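Local coordinates for protein PKS (Streptomyces albus, PDB 4OQJ) that is a ketosynthase-containing part of an "AT-less" type I polyketide synthase for oxazolomycin and probably catalyses condensation of carrier-protein-bound acyl units in chain extension, at residues A312-D317 against F348-A353; V326-T331 against P338-A343. One frame throughout, in Å; residues are numbered along the deposited sequence.

Contact 1 of 2, residues A312-D317 against F348-A353; sequences AQEIAD and FNREGA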
ATOM      1  N   ALA A 312      12.210 -13.096   5.298  1.00 13.29           N
ATOM      2  CA  ALA A 312      12.487 -12.956   3.861  1.00 14.42           C
ATOM      3  C   ALA A 312      13.243 -14.174   3.320  1.00 15.69           C
ATOM      4  O   ALA A 312      12.917 -14.692   2.247  1.00 16.14           O
ATOM      5  CB  ALA A 312      13.280 -11.686   3.600  1.00 15.91           C
ATOM      6  N   GLN A 313      14.243 -14.642   4.060  1.00 19.02           N
ATOM      7  CA  GLN A 313      15.008 -15.803   3.629  1.00 19.68           C
ATOM      8  C   GLN A 313      14.128 -17.053   3.570  1.00 21.52           C
ATOM      9  O   GLN A 313      14.243 -17.859   2.643  1.00 24.34           O
ATOM     10  CB  GLN A 313      16.199 -16.046   4.561  1.00 17.40           C
ATOM     11  CG  GLN A 313      17.270 -14.995   4.444  1.00 18.45           C
ATOM     12  CD  GLN A 313      18.427 -15.225   5.395  1.00 22.54           C
ATOM     13  OE1 GLN A 313      18.387 -16.120   6.235  1.00 29.71           O
ATOM     14  NE2 GLN A 313      19.465 -14.415   5.264  1.00 18.16           N
ATOM     15  N   GLU A 314      13.250 -17.214   4.552  1.00 21.74           N
ATOM     16  CA  GLU A 314      12.372 -18.381   4.596  1.00 23.41           C
ATOM     17  C   GLU A 314      11.445 -18.369   3.398  1.00 23.72           C
ATOM     18  O   GLU A 314      11.244 -19.384   2.749  1.00 22.67           O
ATOM     19  CB  GLU A 314      11.549 -18.411   5.891  1.00 25.00           C
ATOM     20  CG  GLU A 314      12.336 -18.771   7.130  1.00 35.95           C
ATOM     21  CD  GLU A 314      12.907 -20.182   7.083  1.00 47.55           C
ATOM     22  OE1 GLU A 314      12.387 -21.027   6.314  1.00 54.27           O
ATOM     23  OE2 GLU A 314      13.885 -20.441   7.815  1.00 46.98           O
ATOM     24  N   ILE A 315      10.887 -17.202   3.107  1.00 23.73           N
ATOM     25  CA  ILE A 315       9.955 -17.048   1.998  1.00 24.30           C
ATOM     26  C   ILE A 315      10.656 -17.320   0.669  1.00 20.50           C
ATOM     27  O   ILE A 315      10.083 -17.909  -0.253  1.00 21.07           O
ATOM     28  CB  ILE A 315       9.335 -15.613   2.017  1.00 34.47           C
ATOM     29  CG1 ILE A 315       7.964 -15.644   2.682  1.00 42.99           C
ATOM     30  CG2 ILE A 315       9.239 -15.012   0.621  1.00 38.58           C
ATOM     31  CD1 ILE A 315       6.883 -16.290   1.841  1.00 49.28           C
ATOM     32  N   ALA A 316      11.896 -16.863   0.567  1.00 18.95           N
ATOM     33  CA  ALA A 316      12.690 -17.054  -0.639  1.00 19.35           C
ATOM     34  C   ALA A 316      13.204 -18.482  -0.777  1.00 21.40           C
ATOM     35  O   ALA A 316      13.730 -18.844  -1.826  1.00 22.36           O
ATOM     36  CB  ALA A 316      13.876 -16.089  -0.646  1.00 19.02           C
ATOM     37  N   ASP A 317      13.079 -19.270   0.286  1.00 22.90           N
ATOM     38  CA  ASP A 317      13.682 -20.611   0.370  1.00 24.88           C
ATOM     39  C   ASP A 317      15.190 -20.527   0.127  1.00 25.10           C
ATOM     40  O   ASP A 317      15.776 -21.323  -0.612  1.00 25.61           O
ATOM     41  CB  ASP A 317      13.035 -21.587  -0.620  1.00 29.74           C
ATOM     42  CG  ASP A 317      13.401 -23.049  -0.329  1.00 42.63           C
ATOM     43  OD1 ASP A 317      13.745 -23.370   0.833  1.00 39.39           O
ATOM     44  OD2 ASP A 317      13.345 -23.878  -1.263  1.00 54.20           O
ATOM     45  N   PHE A 348      20.979 -14.798  10.686  1.00 18.94           N
ATOM     46  CA  PHE A 348      21.820 -15.668   9.884  1.00 21.04           C
ATOM     47  C   PHE A 348      22.214 -16.935  10.649  1.00 25.30           C
ATOM     48  O   PHE A 348      22.341 -17.996  10.045  1.00 26.50           O
ATOM     49  CB  PHE A 348      23.073 -14.916   9.395  1.00 21.12           C
ATOM     50  CG  PHE A 348      22.864 -14.174   8.089  1.00 20.64           C
ATOM     51  CD1 PHE A 348      21.884 -13.200   7.970  1.00 18.42           C
ATOM     52  CD2 PHE A 348      23.650 -14.458   6.981  1.00 22.90           C
ATOM     53  CE1 PHE A 348      21.690 -12.522   6.761  1.00 17.71           C
ATOM     54  CE2 PHE A 348      23.466 -13.787   5.780  1.00 20.25           C
ATOM     55  CZ  PHE A 348      22.481 -12.817   5.668  1.00 17.67           C
ATOM     56  N   ASN A 349      22.367 -16.829  11.969  1.00 23.76           N
ATOM     57  CA  ASN A 349      22.817 -17.959  12.795  1.00 29.22           C
ATOM     58  C   ASN A 349      21.669 -18.782  13.374  1.00 33.67           C
ATOM     59  O   ASN A 349      21.889 -19.655  14.209  1.00 34.73           O
ATOM     60  CB  ASN A 349      23.684 -17.465  13.962  1.00 33.08           C
ATOM     61  CG  ASN A 349      25.021 -16.901  13.515  1.00 41.44           C
ATOM     62  OD1 ASN A 349      25.597 -17.335  12.513  1.00 46.89           O
ATOM     63  ND2 ASN A 349      25.531 -15.936  14.273  1.00 43.29           N
ATOM     64  N   ARG A 350      20.442 -18.501  12.946  1.00 32.75           N
ATOM     65  CA  ARG A 350      19.271 -19.049  13.622  1.00 38.68           C
ATOM     66  C   ARG A 350      19.147 -20.576  13.512  1.00 45.72           C
ATOM     67  O   ARG A 350      18.524 -21.207  14.363  1.00 41.39           O
ATOM     68  CB  ARG A 350      18.000 -18.390  13.079  1.00 33.56           C
ATOM     69  CG  ARG A 350      17.601 -18.817  11.662  1.00 30.78           C
ATOM     70  CD  ARG A 350      16.396 -18.010  11.148  1.00 28.15           C
ATOM     71  NE  ARG A 350      15.979 -18.441   9.810  1.00 29.47           N
ATOM     72  CZ  ARG A 350      16.538 -18.022   8.675  1.00 30.16           C
ATOM     73  NH1 ARG A 350      17.543 -17.155   8.699  1.00 27.14           N
ATOM     74  NH2 ARG A 350      16.099 -18.473   7.511  1.00 35.66           N
ATOM     75  N   GLU A 351      19.740 -21.166  12.478  1.00 57.64           N
ATOM     76  CA  GLU A 351      19.566 -22.597  12.212  1.00 67.12           C
ATOM     77  C   GLU A 351      20.702 -23.437  12.797  1.00 66.21           C
ATOM     78  O   GLU A 351      20.886 -24.594  12.420  1.00 63.64           O
ATOM     79  CB  GLU A 351      19.457 -22.847  10.704  1.00 73.69           C
ATOM     80  N   GLY A 352      21.457 -22.858  13.724  1.00 66.57           N
ATOM     81  CA  GLY A 352      22.525 -23.578  14.388  1.00 75.20           C
ATOM     82  C   GLY A 352      23.479 -22.648  15.105  1.00 81.48           C
ATOM     83  O   GLY A 352      23.063 -21.818  15.918  1.00 78.56           O
ATOM     84  N   ALA A 353      24.766 -22.800  14.807  1.00 88.53           N
ATOM     85  CA  ALA A 353      25.800 -21.936  15.365  1.00 88.48           C
ATOM     86  C   ALA A 353      26.322 -20.989  14.288  1.00 79.74           C
ATOM     87  O   ALA A 353      25.693 -20.819  13.235  1.00 72.02           O
ATOM     88  CB  ALA A 353      26.936 -22.773  15.956  1.00 92.64           C
TER

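Contact 2 of 2, residues V326-T331 against P338-A343; sequences VEAHGT and PIEVAA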
ATOM      1  N   VAL A 326      25.204  -8.439   1.896  1.00 17.29           N
ATOM      2  CA  VAL A 326      24.033  -7.747   2.432  1.00 18.25           C
ATOM      3  C   VAL A 326      24.201  -6.242   2.291  1.00 17.07           C
ATOM      4  O   VAL A 326      25.214  -5.671   2.699  1.00 17.24           O
ATOM      5  CB  VAL A 326      23.768  -8.083   3.931  1.00 16.25           C
ATOM      6  CG1 VAL A 326      22.708  -7.148   4.526  1.00 15.88           C
ATOM      7  CG2 VAL A 326      23.338  -9.527   4.093  1.00 17.76           C
ATOM      8  N   GLU A 327      23.189  -5.615   1.711  1.00 14.21           N
ATOM      9  CA  GLU A 327      23.100  -4.175   1.648  1.00 14.16           C
ATOM     10  C   GLU A 327      22.316  -3.743   2.876  1.00 12.87           C
ATOM     11  O   GLU A 327      21.096  -3.898   2.939  1.00 12.73           O
ATOM     12  CB  GLU A 327      22.438  -3.714   0.342  1.00 15.82           C
ATOM     13  CG  GLU A 327      22.081  -2.210   0.258  1.00 16.32           C
ATOM     14  CD  GLU A 327      23.308  -1.279   0.215  1.00 17.27           C
ATOM     15  OE1 GLU A 327      24.445  -1.754  -0.003  1.00 14.56           O
ATOM     16  OE2 GLU A 327      23.122  -0.058   0.396  1.00 12.98           O
ATOM     17  N   ALA A 328      23.051  -3.225   3.848  1.00 13.70           N
ATOM     18  CA  ALA A 328      22.513  -2.770   5.116  1.00 14.78           C
ATOM     19  C   ALA A 328      21.716  -1.487   4.968  1.00 14.18           C
ATOM     20  O   ALA A 328      21.919  -0.716   4.033  1.00 14.15           O
ATOM     21  CB  ALA A 328      23.633  -2.551   6.089  1.00 15.71           C
ATOM     22  N   HIS A 329      20.799  -1.265   5.899  1.00 12.87           N
ATOM     23  CA  HIS A 329      20.146   0.028   6.016  1.00 13.77           C
ATOM     24  C   HIS A 329      21.237   1.080   6.239  1.00 17.25           C
ATOM     25  O   HIS A 329      21.277   2.120   5.576  1.00 19.24           O
ATOM     26  CB  HIS A 329      19.135  -0.014   7.158  1.00 14.08           C
ATOM     27  CG  HIS A 329      18.375   1.254   7.335  1.00 15.38           C
ATOM     28  ND1 HIS A 329      17.620   1.815   6.330  1.00 19.61           N
ATOM     29  CD2 HIS A 329      18.255   2.071   8.407  1.00 18.76           C
ATOM     30  CE1 HIS A 329      17.064   2.930   6.773  1.00 18.24           C
ATOM     31  NE2 HIS A 329      17.436   3.108   8.029  1.00 20.12           N
ATOM     32  N   GLY A 330      22.128   0.786   7.181  1.00 15.26           N
ATOM     33  CA  GLY A 330      23.469   1.360   7.186  1.00 19.50           C
ATOM     34  C   GLY A 330      23.585   2.868   7.323  1.00 19.86           C
ATOM     35  O   GLY A 330      24.230   3.519   6.501  1.00 18.93           O
ATOM     36  N   THR A 331      23.007   3.422   8.382  1.00 17.39           N
ATOM     37  CA  THR A 331      22.960   4.876   8.560  1.00 19.68           C
ATOM     38  C   THR A 331      24.119   5.462   9.370  1.00 20.64           C
ATOM     39  O   THR A 331      24.200   6.684   9.534  1.00 19.40           O
ATOM     40  CB  THR A 331      21.668   5.284   9.251  1.00 19.22           C
ATOM     41  OG1 THR A 331      21.554   4.557  10.481  1.00 20.88           O
ATOM     42  CG2 THR A 331      20.498   4.976   8.351  1.00 17.30           C
ATOM     43  N   PRO A 338      25.698  -1.221  15.575  1.00 23.29           N
ATOM     44  CA  PRO A 338      25.822  -2.513  16.274  1.00 24.92           C
ATOM     45  C   PRO A 338      24.515  -3.291  16.301  1.00 20.32           C
ATOM     46  O   PRO A 338      24.522  -4.514  16.215  1.00 22.39           O
ATOM     47  CB  PRO A 338      26.240  -2.111  17.694  1.00 28.06           C
ATOM     48  CG  PRO A 338      26.907  -0.781  17.517  1.00 28.00           C
ATOM     49  CD  PRO A 338      26.145  -0.099  16.420  1.00 25.55           C
ATOM     50  N   ILE A 339      23.402  -2.579  16.408  1.00 18.46           N
ATOM     51  CA  ILE A 339      22.093  -3.218  16.414  1.00 21.11           C
ATOM     52  C   ILE A 339      21.823  -3.915  15.072  1.00 21.42           C
ATOM     53  O   ILE A 339      21.333  -5.053  15.041  1.00 18.92           O
ATOM     54  CB  ILE A 339      20.974  -2.178  16.745  1.00 21.52           C
ATOM     55  CG1 ILE A 339      20.987  -1.893  18.262  1.00 25.96           C
ATOM     56  CG2 ILE A 339      19.603  -2.656  16.286  1.00 19.64           C
ATOM     57  CD1 ILE A 339      19.891  -0.990  18.755  1.00 29.38           C
ATOM     58  N   GLU A 340      22.148  -3.259  13.963  1.00 17.85           N
ATOM     59  CA  GLU A 340      21.838  -3.852  12.666  1.00 16.63           C
ATOM     60  C   GLU A 340      22.619  -5.161  12.482  1.00 16.48           C
ATOM     61  O   GLU A 340      22.081  -6.158  11.999  1.00 17.92           O
ATOM     62  CB  GLU A 340      22.134  -2.887  11.506  1.00 16.36           C
ATOM     63  CG  GLU A 340      21.736  -3.501  10.164  1.00 19.54           C
ATOM     64  CD  GLU A 340      21.585  -2.490   9.040  1.00 19.05           C
ATOM     65  OE1 GLU A 340      22.044  -1.336   9.205  1.00 18.18           O
ATOM     66  OE2 GLU A 340      20.998  -2.865   7.993  1.00 17.81           O
ATOM     67  N   VAL A 341      23.875  -5.163  12.895  1.00 17.64           N
ATOM     68  CA  VAL A 341      24.718  -6.343  12.740  1.00 17.53           C
ATOM     69  C   VAL A 341      24.305  -7.434  13.723  1.00 19.64           C
ATOM     70  O   VAL A 341      24.348  -8.617  13.395  1.00 21.98           O
ATOM     71  CB  VAL A 341      26.185  -5.981  12.923  1.00 18.77           C
ATOM     72  CG1 VAL A 341      27.070  -7.222  12.855  1.00 21.01           C
ATOM     73  CG2 VAL A 341      26.604  -4.964  11.841  1.00 21.48           C
ATOM     74  N   ALA A 342      23.912  -7.040  14.932  1.00 20.99           N
ATOM     75  CA  ALA A 342      23.407  -8.004  15.908  1.00 24.63           C
ATOM     76  C   ALA A 342      22.160  -8.700  15.369  1.00 21.16           C
ATOM     77  O   ALA A 342      21.974  -9.899  15.558  1.00 19.83           O
ATOM     78  CB  ALA A 342      23.101  -7.322  17.234  1.00 27.56           C
ATOM     79  N   ALA A 343      21.312  -7.947  14.682  1.00 17.52           N
ATOM     80  CA  ALA A 343      20.080  -8.494  14.132  1.00 17.12           C
ATOM     81  C   ALA A 343      20.370  -9.451  12.976  1.00 17.72           C
ATOM     82  O   ALA A 343      19.771 -10.515  12.885  1.00 17.95           O
ATOM     83  CB  ALA A 343      19.162  -7.366  13.669  1.00 16.04           C
TER
HETATM   84  O   HOH W   1      22.901   0.971  10.506  1.00 23.62           O

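Contact 1 of 2, residues A312-D317 against F348-A353
With chi1 at 72°, R350 starts from between its own backbone N and carbonyl carbon and then runs extended from CG to NE, which carries its guanidinium across to helix 302-316. Q313 and E314 answer with CG beside the backbone N; Q313 continues straight, whereas E314 bends at chi2, and this bend brings its carboxylate to the arginine although its CB does not point that way. The guanidinium is gripped at its edge by two acceptors. R350 NH1 donates to Q313 OE1 at 2.8 Å, nearly straight at 168°, and R350 NH2 makes a salt bridge with E314 OE2 at 3.0 Å. Both oxygens lie close to the guanidinium plane, so together they oppose the swing of the guanidinium about CD-NE. The match is less regular from the other side, since R350 NH2 meets E314 OE2 from above the carboxylate plane.

In the thiolase-type fold of ketosynthases this joins the last turn of helix 302-316, closed by a Schellman motif at D317, to the type I turn N349-G352 that follows helix 336-348. R350 NH1 also bonds to A347 O, tying the arginine back to the end of the helix before it.

The amide of Q313 has a second role: its NE2 sits over one face of the F348 ring, 3.3 Å from F348 CE1, with amide and ring planes 69° apart. This inner side is buried, and F413 meets F348 edge-to-face, while E314 lies on the exposed flank.

Contact 2 of 2, residues V326-T331 against P338-A343
E340 reaches from its helix to the backbone of the loop after strand 325-327, and its carboxylate takes one N-H on each oxygen. H329 N donates to E340 OE2 at 2.6 Å, a short bond bent to 145°, and G330 N to E340 OE1 at 2.9 Å. Both acceptors use their syn lone pairs, so two successive amides grip the carboxylate as a fork and hold it against turning. A chi1 of -177°, with CG anti to the backbone N, and an extended chain beyond CG give E340 this reach.

Packing is tightest at OE2: A328 CB, directed at the helix, lies 3.3 Å from E340 OE2, and H329 CB is 3.5 Å from the same oxygen. The contact belongs to the beta-alpha-beta unit of strand 325-327, helix 336-348 and strand 360-363, with E340 of the helix joined to the loop that follows strand 325-327. That loop carries the HGT motif of ketosynthases; by comparison with the family H329 is probably an active-site histidine, H371 probably the second, and E340 holds the backbone carrying H329.

On the OE1 side the link to T331 is indirect: one water donates to E340 OE1 at 2.8 Å and accepts from T331 N at 3.2 Å. The H329 imidazole leads away from E340, and its NE2 bonds to a glycerol, probably from the crystallisation liquor, that may mark a pocket.

Followed from its N-terminal side, the chain reaches this region with helix 302-316, whose last turn supplies one half of contact 1. It then enters strand 325-327 and the loop to T331, the first half of contact 2, and seven residues on from T331 helix 336-348 supplies the second half, closing the smaller loop. Only where that helix ends, at 348-353, does the chain return to helix 302-316 and close the larger loop, so contact 2 lies within the span of contact 1. Their centres are about 16 Å apart, yet they touch: F348 CZ packs 3.7 Å from V326 CG2. Helix 336-348 is thus tied to the strand's loop and, at its end, to helix 302-316.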